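Long-range contact in cysteine desulfurase (Elizabethkingia anophelis NUHP1, PDB 5VPR), which probably removes sulfur from L-cysteine with a pyridoxal phosphate cofactor, leaving L-alanine and passing the sulfur to a carrier: residues I308-A319 and F390-D400. Residues are numbered along the deposited sequence; the frame is centred on the assembly and turned at random.
Sequences IAAHEHALLEYA and FAVYNTFEEID
Leu315 of helix 305-324 packs against the loop and first helical turn of Phe390-Asp400, in the small C-terminal domain of a fold-type I PLP enzyme of the class-V aminotransferase family. The two helical segments run nearly parallel, and Val342 of strand 341-345 touches Leu316, Ala319 and Phe390. The tight part is the buried middle. Leu315 CG lies anti to its carbonyl carbon, and of its two methyls CD1 faces the loop and CD2 the first helical turn. CD1 sits 3.6 Å from Asn394 O. CD2 meets Ile399 CD1 and lies over one face of the Phe396 ring, a CH-pi contact. Leu315 CB lies over one face of the Phe390 ring, off toward its rim. Farther along, Ala319 CB touches Phe390 CZ at 3.5 Å.

Beside this packing, His311 NE2 donates to Asn394 O at 2.8 Å, with the acceptor in the ring plane and an N-H...O angle of 157°. This bond ties the helix to the loop just before the capping box of Thr395 and Glu398. Glu312 OE1 lies against the Ala391 backbone, while OE2 bonds to His214 ND1.

The looser part is the solvent side. Phe396 is exposed and turns its edge to the face of Tyr318 in an offset edge-to-face stack, with planes at 88° and centroids 5.4 Å apart. Ala314 CB touches Phe396 CZ at 3.8 Å. Tyr318 CG is anti to the backbone N (chi1 -178°), which carries the ring past Ile399 to Asp400. There Tyr318 OH donates to the syn lone pair of Asp400 OD1 at 2.6 Å.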
loop_
_atom_site.group_PDB
_atom_site.type_symbol
_atom_site.label_atom_id
_atom_site.label_comp_id
_atom_site.label_asym_id
_atom_site.label_seq_id
_atom_site.Cartn_x
_atom_site.Cartn_y
_atom_site.Cartn_z
ATOM N N ILE A 308 -13.509 2.738 8.009
ATOM C CA ILE A 308 -12.088 3.059 8.055
ATOM C C ILE A 308 -11.825 4.331 7.270
ATOM O O ILE A 308 -11.175 5.261 7.758
ATOM C CB ILE A 308 -11.245 1.889 7.519
ATOM C CG1 ILE A 308 -11.342 0.680 8.444
ATOM C CG2 ILE A 308 -9.792 2.315 7.343
ATOM C CD1 ILE A 308 -10.694 -0.553 7.844
ATOM N N ALA A 309 -12.353 4.399 6.044
ATOM C CA ALA A 309 -12.142 5.579 5.218
ATOM C C ALA A 309 -12.660 6.833 5.913
ATOM O O ALA A 309 -11.978 7.864 5.932
ATOM C CB ALA A 309 -12.810 5.398 3.853
ATOM N N ALA A 310 -13.847 6.751 6.524
ATOM C CA ALA A 310 -14.441 7.927 7.158
ATOM C C ALA A 310 -13.615 8.383 8.351
ATOM O O ALA A 310 -13.329 9.580 8.506
ATOM C CB ALA A 310 -15.877 7.628 7.594
ATOM N N HIS A 311 -13.237 7.441 9.214
ATOM C CA HIS A 311 -12.450 7.793 10.388
ATOM C C HIS A 311 -11.113 8.402 9.986
ATOM O O HIS A 311 -10.685 9.416 10.555
ATOM C CB HIS A 311 -12.246 6.556 11.257
ATOM C CG HIS A 311 -11.381 6.799 12.452
ATOM N ND1 HIS A 311 -11.784 7.570 13.519
ATOM C CD2 HIS A 311 -10.128 6.378 12.744
ATOM C CE1 HIS A 311 -10.820 7.612 14.421
ATOM N NE2 HIS A 311 -9.803 6.892 13.976
ATOM N N GLU A 312 -10.456 7.816 8.981
ATOM C CA GLU A 312 -9.137 8.291 8.569
ATOM C C GLU A 312 -9.234 9.638 7.875
ATOM O O GLU A 312 -8.363 10.499 8.055
ATOM C CB GLU A 312 -8.459 7.256 7.659
ATOM C CG GLU A 312 -7.944 6.060 8.442
ATOM C CD GLU A 312 -7.225 5.001 7.591
ATOM O OE1 GLU A 312 -6.653 4.071 8.190
ATOM O OE2 GLU A 312 -7.235 5.081 6.349
ATOM N N HIS A 313 -10.284 9.840 7.079
ATOM C CA HIS A 313 -10.483 11.148 6.479
ATOM C C HIS A 313 -10.700 12.221 7.546
ATOM O O HIS A 313 -10.243 13.361 7.386
ATOM C CB HIS A 313 -11.660 11.094 5.509
ATOM C CG HIS A 313 -12.011 12.420 4.914
ATOM N ND1 HIS A 313 -12.781 13.352 5.577
ATOM C CD2 HIS A 313 -11.697 12.972 3.719
ATOM C CE1 HIS A 313 -12.926 14.421 4.815
ATOM N NE2 HIS A 313 -12.280 14.215 3.681
ATOM N N ALA A 314 -11.379 11.882 8.643
ATOM C CA ALA A 314 -11.571 12.872 9.701
ATOM C C ALA A 314 -10.269 13.132 10.459
ATOM O O ALA A 314 -9.989 14.271 10.856
ATOM C CB ALA A 314 -12.677 12.416 10.649
ATOM N N LEU A 315 -9.456 12.092 10.664
ATOM C CA LEU A 315 -8.143 12.284 11.280
ATOM C C LEU A 315 -7.289 13.221 10.441
ATOM O O LEU A 315 -6.656 14.146 10.961
ATOM C CB LEU A 315 -7.439 10.938 11.444
ATOM C CG LEU A 315 -8.012 9.963 12.470
ATOM C CD1 LEU A 315 -7.265 8.634 12.392
ATOM C CD2 LEU A 315 -7.908 10.551 13.865
ATOM N N LEU A 316 -7.288 13.001 9.129
ATOM C CA LEU A 316 -6.462 13.785 8.222
ATOM C C LEU A 316 -6.880 15.249 8.228
ATOM O O LEU A 316 -6.041 16.145 8.379
ATOM C CB LEU A 316 -6.561 13.191 6.816
ATOM C CG LEU A 316 -5.694 13.779 5.706
ATOM C CD1 LEU A 316 -4.268 13.580 6.071
ATOM C CD2 LEU A 316 -5.974 13.099 4.372
ATOM N N GLU A 317 -8.178 15.512 8.075
ATOM C CA GLU A 317 -8.652 16.894 8.079
ATOM C C GLU A 317 -8.313 17.590 9.394
ATOM O O GLU A 317 -7.870 18.747 9.400
ATOM C CB GLU A 317 -10.158 16.930 7.821
ATOM N N TYR A 318 -8.516 16.900 10.517
ATOM C CA TYR A 318 -8.235 17.494 11.821
ATOM C C TYR A 318 -6.750 17.797 11.974
ATOM O O TYR A 318 -6.367 18.895 12.393
ATOM C CB TYR A 318 -8.717 16.554 12.928
ATOM C CG TYR A 318 -8.514 17.081 14.330
ATOM C CD1 TYR A 318 -7.579 16.506 15.193
ATOM C CD2 TYR A 318 -9.260 18.155 14.795
ATOM C CE1 TYR A 318 -7.407 16.998 16.489
ATOM C CE2 TYR A 318 -9.093 18.643 16.062
ATOM C CZ TYR A 318 -8.172 18.070 16.906
ATOM O OH TYR A 318 -8.032 18.589 18.172
ATOM N N ALA A 319 -5.892 16.835 11.622
ATOM C CA ALA A 319 -4.454 17.038 11.768
ATOM C C ALA A 319 -3.968 18.185 10.889
ATOM O O ALA A 319 -3.221 19.059 11.344
ATOM C CB ALA A 319 -3.705 15.743 11.441
ATOM N N PHE A 390 -1.694 7.926 9.107
ATOM C CA PHE A 390 -2.725 7.417 9.996
ATOM C C PHE A 390 -3.188 6.022 9.597
ATOM O O PHE A 390 -3.164 5.641 8.418
ATOM C CB PHE A 390 -3.912 8.384 10.021
ATOM C CG PHE A 390 -3.523 9.778 10.404
ATOM C CD1 PHE A 390 -3.129 10.062 11.702
ATOM C CD2 PHE A 390 -3.516 10.796 9.469
ATOM C CE1 PHE A 390 -2.750 11.340 12.071
ATOM C CE2 PHE A 390 -3.146 12.082 9.835
ATOM C CZ PHE A 390 -2.758 12.350 11.137
ATOM N N ALA A 391 -3.589 5.259 10.613
ATOM C CA ALA A 391 -4.273 3.981 10.466
ATOM C C ALA A 391 -5.543 4.038 11.307
ATOM O O ALA A 391 -5.845 5.056 11.939
ATOM C CB ALA A 391 -3.370 2.802 10.867
ATOM N N VAL A 392 -6.283 2.929 11.334
ATOM C CA VAL A 392 -7.632 2.952 11.899
ATOM C C VAL A 392 -7.613 3.169 13.406
ATOM O O VAL A 392 -8.587 3.677 13.972
ATOM C CB VAL A 392 -8.369 1.653 11.528
ATOM C CG1 VAL A 392 -7.741 0.452 12.248
ATOM C CG2 VAL A 392 -9.853 1.777 11.838
ATOM N N TYR A 393 -6.525 2.806 14.087
ATOM C CA TYR A 393 -6.480 2.876 15.540
ATOM C C TYR A 393 -6.033 4.239 16.064
ATOM O O TYR A 393 -6.036 4.446 17.282
ATOM C CB TYR A 393 -5.554 1.780 16.093
ATOM C CG TYR A 393 -4.303 1.570 15.269
ATOM C CD1 TYR A 393 -4.091 0.375 14.586
ATOM C CD2 TYR A 393 -3.339 2.571 15.160
ATOM C CE1 TYR A 393 -2.947 0.172 13.817
ATOM C CE2 TYR A 393 -2.187 2.381 14.396
ATOM C CZ TYR A 393 -2.003 1.178 13.721
ATOM O OH TYR A 393 -0.876 0.981 12.943
ATOM N N ASN A 394 -5.651 5.165 15.188
ATOM C CA ASN A 394 -5.200 6.469 15.652
ATOM C C ASN A 394 -6.390 7.333 16.076
ATOM O O ASN A 394 -7.526 7.132 15.631
ATOM C CB ASN A 394 -4.373 7.156 14.572
ATOM C CG ASN A 394 -3.063 6.443 14.314
ATOM O OD1 ASN A 394 -2.701 6.163 13.166
ATOM N ND2 ASN A 394 -2.338 6.140 15.388
ATOM N N THR A 395 -6.120 8.298 16.960
ATOM C CA THR A 395 -7.165 9.079 17.602
ATOM C C THR A 395 -6.926 10.578 17.436
ATOM O O THR A 395 -5.811 11.036 17.178
ATOM C CB THR A 395 -7.261 8.765 19.107
ATOM O OG1 THR A 395 -6.099 9.282 19.764
ATOM C CG2 THR A 395 -7.349 7.270 19.350
ATOM N N PHE A 396 -7.997 11.352 17.614
ATOM C CA PHE A 396 -7.841 12.802 17.647
ATOM C C PHE A 396 -6.961 13.233 18.819
ATOM O O PHE A 396 -6.173 14.177 18.698
ATOM C CB PHE A 396 -9.213 13.475 17.705
ATOM C CG PHE A 396 -10.082 13.155 16.525
ATOM C CD1 PHE A 396 -9.841 13.747 15.293
ATOM C CD2 PHE A 396 -11.128 12.251 16.639
ATOM C CE1 PHE A 396 -10.632 13.449 14.194
ATOM C CE2 PHE A 396 -11.923 11.943 15.542
ATOM C CZ PHE A 396 -11.675 12.544 14.320
ATOM N N GLU A 397 -7.066 12.540 19.957
ATOM C CA GLU A 397 -6.188 12.856 21.081
ATOM C C GLU A 397 -4.722 12.677 20.700
ATOM O O GLU A 397 -3.859 13.447 21.143
ATOM C CB GLU A 397 -6.542 11.995 22.295
ATOM N N GLU A 398 -4.423 11.686 19.855
ATOM C CA GLU A 398 -3.040 11.502 19.427
ATOM C C GLU A 398 -2.582 12.632 18.514
ATOM O O GLU A 398 -1.410 13.024 18.556
ATOM C CB GLU A 398 -2.873 10.156 18.727
ATOM C CG GLU A 398 -2.875 8.966 19.672
ATOM C CD GLU A 398 -2.795 7.644 18.925
ATOM O OE1 GLU A 398 -3.212 7.605 17.745
ATOM O OE2 GLU A 398 -2.320 6.646 19.516
ATOM N N ILE A 399 -3.487 13.173 17.691
ATOM C CA ILE A 399 -3.118 14.293 16.830
ATOM C C ILE A 399 -2.789 15.533 17.661
ATOM O O ILE A 399 -1.859 16.281 17.339
ATOM C CB ILE A 399 -4.231 14.564 15.803
ATOM C CG1 ILE A 399 -4.291 13.397 14.797
ATOM C CG2 ILE A 399 -3.989 15.881 15.120
ATOM C CD1 ILE A 399 -5.495 13.428 13.865
ATOM N N ASP A 400 -3.532 15.768 18.746
ATOM C CA ASP A 400 -3.199 16.887 19.628
ATOM C C ASP A 400 -1.817 16.707 20.241
ATOM O O ASP A 400 -1.060 17.674 20.379
ATOM C CB ASP A 400 -4.249 17.039 20.725
ATOM C CG ASP A 400 -5.614 17.385 20.176
ATOM O OD1 ASP A 400 -5.695 17.965 19.069
ATOM O OD2 ASP A 400 -6.610 17.069 20.856
#